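Local coordinates for protein member of DUF4221 family (Bacteroides vulgatus, PDB 3S9J) that is of unknown function but folds into a six-bladed beta-propeller that binds sodium ions in the crystal, at residues A[8-13]-A[306-311]; A[142-147]-A[176-181]; A[245-250]-A[258-263]. All blocks are in the same frame, centred on the assembly; numbering follows the deposited sequence.

Contact 1 of 3, residues A[8-13]-A[306-311]; sequences VELVAE and VIVLNA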
loop_
_atom_site.group_PDB
_atom_site.type_symbol
_atom_site.label_atom_id
_atom_site.label_comp_id
_atom_site.label_asym_id
_atom_site.label_seq_id
_atom_site.Cartn_x
_atom_site.Cartn_y
_atom_site.Cartn_z
ATOM N N VAL A 8 -18.512 16.542 -3.246
ATOM C CA VAL A 8 -17.802 16.597 -1.977
ATOM C C VAL A 8 -16.358 17.065 -2.106
ATOM O O VAL A 8 -15.783 17.124 -3.203
ATOM C CB VAL A 8 -17.844 15.231 -1.210
ATOM C CG1 VAL A 8 -19.285 14.781 -0.982
ATOM C CG2 VAL A 8 -17.025 14.149 -1.930
ATOM N N GLU A 9 -15.803 17.436 -0.959
ATOM C CA GLU A 9 -14.393 17.742 -0.831
ATOM C C GLU A 9 -13.855 17.251 0.513
ATOM O O GLU A 9 -14.602 17.028 1.463
ATOM C CB GLU A 9 -14.165 19.250 -0.943
ATOM C CG GLU A 9 -14.774 20.084 0.166
ATOM C CD GLU A 9 -14.533 21.582 -0.017
ATOM O OE1 GLU A 9 -13.517 21.967 -0.633
ATOM O OE2 GLU A 9 -15.363 22.369 0.470
ATOM N N LEU A 10 -12.539 17.132 0.594
ATOM C CA LEU A 10 -11.868 16.715 1.819
ATOM C C LEU A 10 -11.350 17.936 2.584
ATOM O O LEU A 10 -10.649 18.785 2.006
ATOM C CB LEU A 10 -10.701 15.794 1.487
ATOM C CG LEU A 10 -11.068 14.388 1.033
ATOM C CD1 LEU A 10 -9.858 13.678 0.444
ATOM C CD2 LEU A 10 -11.645 13.592 2.205
ATOM N N VAL A 11 -11.667 17.994 3.877
ATOM C CA VAL A 11 -11.345 19.141 4.707
ATOM C C VAL A 11 -10.649 18.709 5.991
ATOM O O VAL A 11 -11.132 17.811 6.691
ATOM C CB VAL A 11 -12.638 19.947 5.038
ATOM C CG1 VAL A 11 -12.330 21.150 5.963
ATOM C CG2 VAL A 11 -13.302 20.412 3.750
ATOM N N ALA A 12 -9.514 19.340 6.290
ATOM C CA ALA A 12 -8.740 19.025 7.497
ATOM C C ALA A 12 -9.544 19.326 8.753
ATOM O O ALA A 12 -10.126 20.417 8.901
ATOM C CB ALA A 12 -7.401 19.826 7.501
ATOM N N GLU A 13 -9.583 18.373 9.669
ATOM C CA GLU A 13 -10.303 18.547 10.916
ATOM C C GLU A 13 -9.567 18.551 12.265
ATOM O O GLU A 13 -9.703 19.527 13.026
ATOM C CB GLU A 13 -11.363 17.451 11.000
ATOM C CG GLU A 13 -12.240 17.412 12.261
ATOM C CD GLU A 13 -13.555 18.136 12.117
ATOM O OE1 GLU A 13 -13.825 18.735 11.042
ATOM O OE2 GLU A 13 -14.327 18.084 13.097
ATOM N N VAL A 306 -6.483 13.710 -3.909
ATOM C CA VAL A 306 -7.253 12.539 -3.514
ATOM C C VAL A 306 -8.634 12.620 -4.114
ATOM O O VAL A 306 -9.379 13.585 -3.880
ATOM C CB VAL A 306 -7.355 12.420 -1.993
ATOM C CG1 VAL A 306 -8.218 11.203 -1.627
ATOM C CG2 VAL A 306 -5.932 12.309 -1.369
ATOM N N ILE A 307 -8.939 11.622 -4.934
ATOM C CA ILE A 307 -10.243 11.438 -5.550
ATOM C C ILE A 307 -11.114 10.611 -4.597
ATOM O O ILE A 307 -10.673 9.580 -4.096
ATOM C CB ILE A 307 -10.115 10.666 -6.883
ATOM C CG1 ILE A 307 -9.145 11.376 -7.841
ATOM C CG2 ILE A 307 -11.497 10.413 -7.473
ATOM C CD1 ILE A 307 -8.481 10.477 -8.898
ATOM N N VAL A 308 -12.340 11.061 -4.359
ATOM C CA VAL A 308 -13.300 10.338 -3.538
ATOM C C VAL A 308 -14.336 9.668 -4.448
ATOM O O VAL A 308 -14.941 10.327 -5.282
ATOM C CB VAL A 308 -14.015 11.267 -2.529
ATOM C CG1 VAL A 308 -14.977 10.446 -1.654
ATOM C CG2 VAL A 308 -12.988 12.006 -1.650
ATOM N N LEU A 309 -14.517 8.358 -4.308
ATOM C CA LEU A 309 -15.520 7.630 -5.069
ATOM C C LEU A 309 -16.515 7.021 -4.086
ATOM O O LEU A 309 -16.130 6.593 -2.988
ATOM C CB LEU A 309 -14.889 6.513 -5.899
ATOM C CG LEU A 309 -13.817 6.931 -6.915
ATOM C CD1 LEU A 309 -12.375 6.805 -6.341
ATOM C CD2 LEU A 309 -13.971 6.132 -8.227
ATOM N N ASN A 310 -17.784 6.971 -4.469
ATOM C CA ASN A 310 -18.772 6.340 -3.603
ATOM C C ASN A 310 -18.748 4.824 -3.802
ATOM O O ASN A 310 -17.912 4.320 -4.547
ATOM C CB ASN A 310 -20.180 6.954 -3.794
ATOM C CG ASN A 310 -20.755 6.715 -5.172
ATOM O OD1 ASN A 310 -20.333 5.813 -5.901
ATOM N ND2 ASN A 310 -21.755 7.515 -5.529
ATOM N N ALA A 311 -19.675 4.103 -3.167
ATOM C CA ALA A 311 -19.644 2.630 -3.160
ATOM C C ALA A 311 -19.941 2.033 -4.536
ATOM O O ALA A 311 -19.623 0.870 -4.796
ATOM C CB ALA A 311 -20.589 2.068 -2.091
#
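Leu10 meets both valines of segment 306-311 that face it. Its CD1 methyl lies closest to Val306, 3.6 Å from Val306 CG1, and the two side chains cross at about a right angle. The branch carbon meets the next residue of that row, with Leu10 CG 4.1 Å from Val308 CG2. Val8, two residues earlier on the same face of strand 8-13, adds a further touch, its CG2 standing 4.2 Å from Val308 CB. With CG1 of Val308 anti to the backbone N (chi1 -178°), its other methyl, CG2, is the one that meets Leu10.

The strand axes approach to 8.0 Å at an angle of 127°; no backbone hydrogen bond joins the two, and they meet through side chains. Strand 8-19 forms the edge of the last blade, hydrogen-bonded to strand 354-364, while Val306 pairs through its backbone with Thr319. Thr319 OG1 also accepts a hydrogen bond from Leu10 N, and Val8 shares a backbone bond with Ile316, tying the edge strand to 315-321 of the preceding blade. Tyr280 of that blade touches both valines.

This is an interface between neighbouring blades of the propeller, lying where the N-terminal strand completes the blade built from the C-terminal end. All four touching residues are buried and apolar, so the cohesion of the two segments rests on close fit and exclusion of water.

Contact 2 of 3, residues A[142-147]-A[176-181]; sequences DSCIFL and EVKWIP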
loop_
_atom_site.group_PDB
_atom_site.type_symbol
_atom_site.label_atom_id
_atom_site.label_comp_id
_atom_site.label_asym_id
_atom_site.label_seq_id
_atom_site.Cartn_x
_atom_site.Cartn_y
_atom_site.Cartn_z
ATOM N N ASP A 142 -11.439 -17.331 3.371
ATOM C CA ASP A 142 -11.492 -18.779 3.582
ATOM C C ASP A 142 -10.140 -19.328 4.067
ATOM O O ASP A 142 -9.654 -20.323 3.543
ATOM C CB ASP A 142 -11.910 -19.447 2.276
ATOM C CG ASP A 142 -12.681 -20.734 2.483
ATOM O OD1 ASP A 142 -12.872 -21.184 3.639
ATOM O OD2 ASP A 142 -13.111 -21.283 1.452
ATOM N N SER A 143 -9.543 -18.643 5.042
ATOM C CA SER A 143 -8.272 -19.026 5.673
ATOM C C SER A 143 -7.053 -19.145 4.721
ATOM O O SER A 143 -6.108 -19.882 5.006
ATOM C CB SER A 143 -8.476 -20.306 6.498
ATOM O OG SER A 143 -9.374 -20.032 7.579
ATOM N N CYS A 144 -7.084 -18.378 3.633
ATOM C CA CYS A 144 -5.934 -18.199 2.755
ATOM C C CYS A 144 -5.591 -16.719 2.691
ATOM O O CYS A 144 -6.486 -15.870 2.642
ATOM C CB CYS A 144 -6.250 -18.669 1.339
ATOM S SG CYS A 144 -6.690 -20.437 1.250
ATOM N N ILE A 145 -4.297 -16.438 2.640
ATOM C CA ILE A 145 -3.814 -15.064 2.476
ATOM C C ILE A 145 -3.517 -14.830 0.997
ATOM O O ILE A 145 -2.853 -15.638 0.369
ATOM C CB ILE A 145 -2.593 -14.777 3.337
ATOM C CG1 ILE A 145 -2.255 -13.271 3.217
ATOM C CG2 ILE A 145 -1.414 -15.685 2.988
ATOM C CD1 ILE A 145 -1.209 -12.814 4.142
ATOM N N PHE A 146 -4.016 -13.711 0.476
ATOM C CA PHE A 146 -3.902 -13.317 -0.922
ATOM C C PHE A 146 -2.963 -12.159 -1.016
ATOM O O PHE A 146 -3.087 -11.184 -0.250
ATOM C CB PHE A 146 -5.247 -12.880 -1.438
ATOM C CG PHE A 146 -6.205 -14.002 -1.646
ATOM C CD1 PHE A 146 -6.782 -14.665 -0.555
ATOM C CD2 PHE A 146 -6.562 -14.390 -2.938
ATOM C CE1 PHE A 146 -7.685 -15.691 -0.762
ATOM C CE2 PHE A 146 -7.471 -15.435 -3.129
ATOM C CZ PHE A 146 -8.022 -16.068 -2.051
ATOM N N LEU A 147 -2.041 -12.249 -1.960
ATOM C CA LEU A 147 -0.897 -11.340 -2.141
ATOM C C LEU A 147 -0.756 -10.962 -3.621
ATOM O O LEU A 147 -0.965 -11.812 -4.469
ATOM C CB LEU A 147 0.432 -12.052 -1.795
ATOM C CG LEU A 147 0.859 -12.389 -0.355
ATOM C CD1 LEU A 147 2.334 -12.093 -0.184
ATOM C CD2 LEU A 147 0.083 -11.634 0.667
ATOM N N GLU A 176 -0.345 -24.626 0.951
ATOM C CA GLU A 176 -0.494 -24.733 -0.499
ATOM C C GLU A 176 -0.666 -23.348 -1.103
ATOM O O GLU A 176 -1.487 -22.574 -0.646
ATOM C CB GLU A 176 -1.679 -25.636 -0.877
ATOM C CG GLU A 176 -1.876 -25.753 -2.370
ATOM C CD GLU A 176 -2.904 -26.797 -2.762
ATOM O OE1 GLU A 176 -3.293 -27.623 -1.915
ATOM O OE2 GLU A 176 -3.320 -26.815 -3.958
ATOM N N VAL A 177 0.095 -23.072 -2.148
ATOM C CA VAL A 177 -0.027 -21.819 -2.917
ATOM C C VAL A 177 -0.880 -22.098 -4.160
ATOM O O VAL A 177 -0.721 -23.127 -4.822
ATOM C CB VAL A 177 1.352 -21.254 -3.296
ATOM C CG1 VAL A 177 1.202 -20.046 -4.273
ATOM C CG2 VAL A 177 2.132 -20.818 -2.019
ATOM N N LYS A 178 -1.832 -21.207 -4.434
ATOM C CA LYS A 178 -2.673 -21.272 -5.614
ATOM C C LYS A 178 -2.539 -19.974 -6.398
ATOM O O LYS A 178 -2.472 -18.895 -5.813
ATOM C CB LYS A 178 -4.149 -21.411 -5.249
ATOM C CG LYS A 178 -4.486 -22.590 -4.384
ATOM C CD LYS A 178 -5.988 -22.700 -4.201
ATOM C CE LYS A 178 -6.346 -23.310 -2.833
ATOM N NZ LYS A 178 -6.588 -22.271 -1.804
ATOM N N TRP A 179 -2.506 -20.081 -7.717
ATOM C CA TRP A 179 -2.584 -18.891 -8.562
ATOM C C TRP A 179 -4.058 -18.509 -8.645
ATOM O O TRP A 179 -4.917 -19.376 -8.819
ATOM C CB TRP A 179 -2.148 -19.184 -9.998
ATOM C CG TRP A 179 -0.711 -19.454 -10.255
ATOM C CD1 TRP A 179 -0.181 -20.598 -10.791
ATOM C CD2 TRP A 179 0.379 -18.554 -10.065
ATOM N NE1 TRP A 179 1.176 -20.469 -10.932
ATOM C CE2 TRP A 179 1.549 -19.222 -10.506
ATOM C CE3 TRP A 179 0.482 -17.236 -9.592
ATOM C CZ2 TRP A 179 2.812 -18.627 -10.461
ATOM C CZ3 TRP A 179 1.730 -16.654 -9.541
ATOM C CH2 TRP A 179 2.885 -17.349 -9.980
ATOM N N ILE A 180 -4.354 -17.231 -8.549
ATOM C CA ILE A 180 -5.718 -16.735 -8.591
ATOM C C ILE A 180 -5.977 -16.260 -10.025
ATOM O O ILE A 180 -5.123 -15.576 -10.584
ATOM C CB ILE A 180 -5.907 -15.591 -7.596
ATOM C CG1 ILE A 180 -5.458 -16.057 -6.186
ATOM C CG2 ILE A 180 -7.365 -15.140 -7.581
ATOM C CD1 ILE A 180 -6.131 -17.351 -5.696
ATOM N N PRO A 181 -7.111 -16.652 -10.626
ATOM C CA PRO A 181 -7.316 -16.349 -12.065
ATOM C C PRO A 181 -7.768 -14.894 -12.342
ATOM O O PRO A 181 -8.825 -14.635 -12.947
ATOM C CB PRO A 181 -8.350 -17.395 -12.485
ATOM C CG PRO A 181 -9.152 -17.618 -11.240
ATOM C CD PRO A 181 -8.174 -17.542 -10.112
#
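Strands 144-147 and 177-180 lie two places apart in one sheet, Phe146 CA 8.6 Å from Ile180 CA. The sheet is a four-stranded antiparallel blade of the propeller. Strand 165-171 runs between the two, so they share one direction and meet only through side chains reaching over it; Phe146 and Ile180 both touch Ser169 of that middle strand.

The far part of the Phe146 ring approaches the isoleucine. Ile180 CD1 comes obliquely to the ring, 3.5 Å from Phe146 CE2, and Ile180 CG1 sits 3.8 Å from Phe146 CD2. The two side chains cross at about a right angle. In Ile180, CG1 lies beside the backbone N (chi1 -54°) and CG2 anti to it, which leaves the CG1-CD1 branch to meet the ring. Phe146 also stacks on Phe139 of the adjoining strand. With an alanine in place of Phe146 the ring is gone, and the space beside Ile180 CD1 would probably be left open and Phe139 without its stacking partner.

Near the start of the two strands, the exposed Lys178 bends at its last two torsions and brings its NZ to 3.6 Å from the buried Cys144 SG, a close approach and not a hydrogen bond.

Contact 3 of 3, residues A[245-250]-A[258-263]; sequences KPKLGN and IIKLNE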
loop_
_atom_site.group_PDB
_atom_site.type_symbol
_atom_site.label_atom_id
_atom_site.label_comp_id
_atom_site.label_asym_id
_atom_site.label_seq_id
_atom_site.Cartn_x
_atom_site.Cartn_y
_atom_site.Cartn_z
ATOM N N LYS A 245 -2.384 5.741 -19.959
ATOM C CA LYS A 245 -2.174 4.297 -19.879
ATOM C C LYS A 245 -0.714 4.063 -19.490
ATOM O O LYS A 245 0.123 4.967 -19.623
ATOM C CB LYS A 245 -2.497 3.596 -21.212
ATOM C CG LYS A 245 -3.910 3.884 -21.746
ATOM C CD LYS A 245 -4.699 2.616 -22.175
ATOM C CE LYS A 245 -4.134 1.923 -23.410
ATOM N NZ LYS A 245 -5.047 0.820 -23.897
ATOM N N PRO A 246 -0.396 2.870 -18.962
ATOM C CA PRO A 246 0.934 2.719 -18.437
ATOM C C PRO A 246 2.020 2.804 -19.488
ATOM O O PRO A 246 1.793 2.557 -20.676
ATOM C CB PRO A 246 0.907 1.316 -17.777
ATOM C CG PRO A 246 -0.526 1.051 -17.525
ATOM C CD PRO A 246 -1.217 1.678 -18.683
ATOM N N LYS A 247 3.173 3.236 -19.025
ATOM C CA LYS A 247 4.363 3.349 -19.861
ATOM C C LYS A 247 5.442 2.612 -19.102
ATOM O O LYS A 247 5.907 3.070 -18.058
ATOM C CB LYS A 247 4.766 4.813 -20.079
ATOM C CG LYS A 247 5.355 5.090 -21.472
ATOM C CD LYS A 247 6.835 4.739 -21.609
ATOM C CE LYS A 247 7.734 5.978 -21.520
ATOM N NZ LYS A 247 8.580 6.035 -20.272
ATOM N N LEU A 248 5.820 1.457 -19.620
ATOM C CA LEU A 248 6.864 0.691 -18.973
ATOM C C LEU A 248 8.209 1.408 -19.114
ATOM O O LEU A 248 8.496 1.996 -20.145
ATOM C CB LEU A 248 6.941 -0.703 -19.577
ATOM C CG LEU A 248 5.689 -1.584 -19.417
ATOM C CD1 LEU A 248 5.896 -2.908 -20.147
ATOM C CD2 LEU A 248 5.361 -1.852 -17.931
ATOM N N GLY A 249 9.028 1.311 -18.082
ATOM C CA GLY A 249 10.400 1.778 -18.148
ATOM C C GLY A 249 11.313 0.719 -18.737
ATOM O O GLY A 249 11.136 -0.477 -18.505
ATOM N N ASN A 250 12.286 1.181 -19.503
ATOM C CA ASN A 250 13.315 0.345 -20.092
ATOM C C ASN A 250 14.569 0.355 -19.211
ATOM O O ASN A 250 15.160 1.410 -19.004
ATOM C CB ASN A 250 13.640 0.876 -21.472
ATOM C CG ASN A 250 14.688 0.053 -22.184
ATOM O OD1 ASN A 250 15.244 -0.896 -21.625
ATOM N ND2 ASN A 250 14.970 0.421 -23.423
ATOM N N ILE A 258 14.137 5.381 -14.214
ATOM C CA ILE A 258 13.712 5.476 -12.847
ATOM C C ILE A 258 13.208 6.910 -12.549
ATOM O O ILE A 258 12.191 7.091 -11.883
ATOM C CB ILE A 258 14.896 5.146 -11.877
ATOM C CG1 ILE A 258 15.440 3.715 -12.133
ATOM C CG2 ILE A 258 14.521 5.335 -10.434
ATOM C CD1 ILE A 258 14.386 2.694 -12.371
ATOM N N ILE A 259 13.941 7.895 -13.056
ATOM C CA ILE A 259 13.583 9.302 -12.823
ATOM C C ILE A 259 12.188 9.607 -13.424
ATOM O O ILE A 259 11.353 10.215 -12.757
ATOM C CB ILE A 259 14.643 10.231 -13.385
ATOM C CG1 ILE A 259 15.910 10.164 -12.501
ATOM C CG2 ILE A 259 14.125 11.704 -13.396
ATOM C CD1 ILE A 259 17.147 10.763 -13.152
ATOM N N LYS A 260 11.966 9.123 -14.631
ATOM C CA LYS A 260 10.708 9.379 -15.347
ATOM C C LYS A 260 9.545 8.821 -14.561
ATOM O O LYS A 260 8.535 9.500 -14.358
ATOM C CB LYS A 260 10.752 8.831 -16.761
ATOM C CG LYS A 260 11.547 9.714 -17.713
ATOM C CD LYS A 260 11.411 9.306 -19.150
ATOM C CE LYS A 260 12.162 8.021 -19.462
ATOM N NZ LYS A 260 12.436 7.871 -20.938
ATOM N N LEU A 261 9.689 7.589 -14.067
ATOM C CA LEU A 261 8.631 7.023 -13.248
ATOM C C LEU A 261 8.381 7.770 -11.963
ATOM O O LEU A 261 7.242 7.900 -11.532
ATOM C CB LEU A 261 8.898 5.552 -12.935
ATOM C CG LEU A 261 8.703 4.604 -14.107
ATOM C CD1 LEU A 261 9.416 3.246 -13.828
ATOM C CD2 LEU A 261 7.221 4.385 -14.372
ATOM N N ASN A 262 9.433 8.273 -11.329
ATOM C CA ASN A 262 9.369 8.996 -10.099
ATOM C C ASN A 262 8.620 10.347 -10.233
ATOM O O ASN A 262 7.846 10.782 -9.373
ATOM C CB ASN A 262 10.816 9.298 -9.692
ATOM C CG ASN A 262 10.926 9.584 -8.253
ATOM O OD1 ASN A 262 9.979 9.342 -7.546
ATOM N ND2 ASN A 262 12.073 10.109 -7.794
ATOM N N GLU A 263 8.951 11.033 -11.325
ATOM C CA GLU A 263 8.535 12.438 -11.512
ATOM C C GLU A 263 7.214 12.612 -12.285
ATOM O O GLU A 263 6.450 13.540 -12.005
ATOM C CB GLU A 263 9.663 13.251 -12.188
ATOM C CG GLU A 263 9.821 13.005 -13.701
ATOM C CD GLU A 263 11.096 13.549 -14.350
ATOM O OE1 GLU A 263 11.903 14.302 -13.718
ATOM O OE2 GLU A 263 11.270 13.276 -15.579
#
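Leu261 and Lys260, adjacent on the helix, each reach over to the loop around Lys247, one with a methyl and the other with its charged end. With CG anti to the carbonyl carbon (chi1 -73°), the end of Leu261 leans to the loop, and its CD2 methyl comes to 4.1 Å from Lys247 O. Its other methyl, CD1, faces Gly249, with Gly249 CA 4.7 Å from Leu261 CD1. A beta carbon on that residue would stand only about 3.4 Å from Leu261 CD1, a tight approach that the lack of a side chain avoids.

Lys247 and Lys260 lie at a slant to each other at the surface. Lys247 is kinked at each torsion beyond its first, and its NZ is 4.2 Å from Lys260 CE. Because Lys247 is modelled in two conformations, this approach is uncertain; here Lys247 NZ also stands 4.3 Å from Lys260 NZ, two like charges that would be expected to repel. Lys260 has its own counter-ion in Glu253, with which it forms a salt bridge.

Both segments belong to the connection between two propeller blades, after strand 231-235 and before strand 266-273. Helix 255-263 is a short element of that linker, held by backbone bonds such as Glu263 N to Ile259 O at 2.9 Å. The loop is also held through Gly249, whose backbone pairs with Ala196 and Gly197, and Leu248 N is hydrogen-bonded to Glu190 OE1. A bound formic acid molecule, probably from the crystallisation liquor, lies about 5 Å from the Leu261 side chain.

The three contacts are well separated on the propeller, their centres about 28 to 32 Å apart and their nearest atoms never closer than about 13 Å, with each centre about 19 Å from the chain centre. Along the chain, contact 1 spans the other two: segment 8-13 comes first, then contact 2, then contact 3, and segment 306-311 last. Contact 2 lies within a single blade, contact 3 within the linker that leads from blade 201-235 to blade 266-321, and contact 1 between that latter blade and the last one, at the joint where the ring closes.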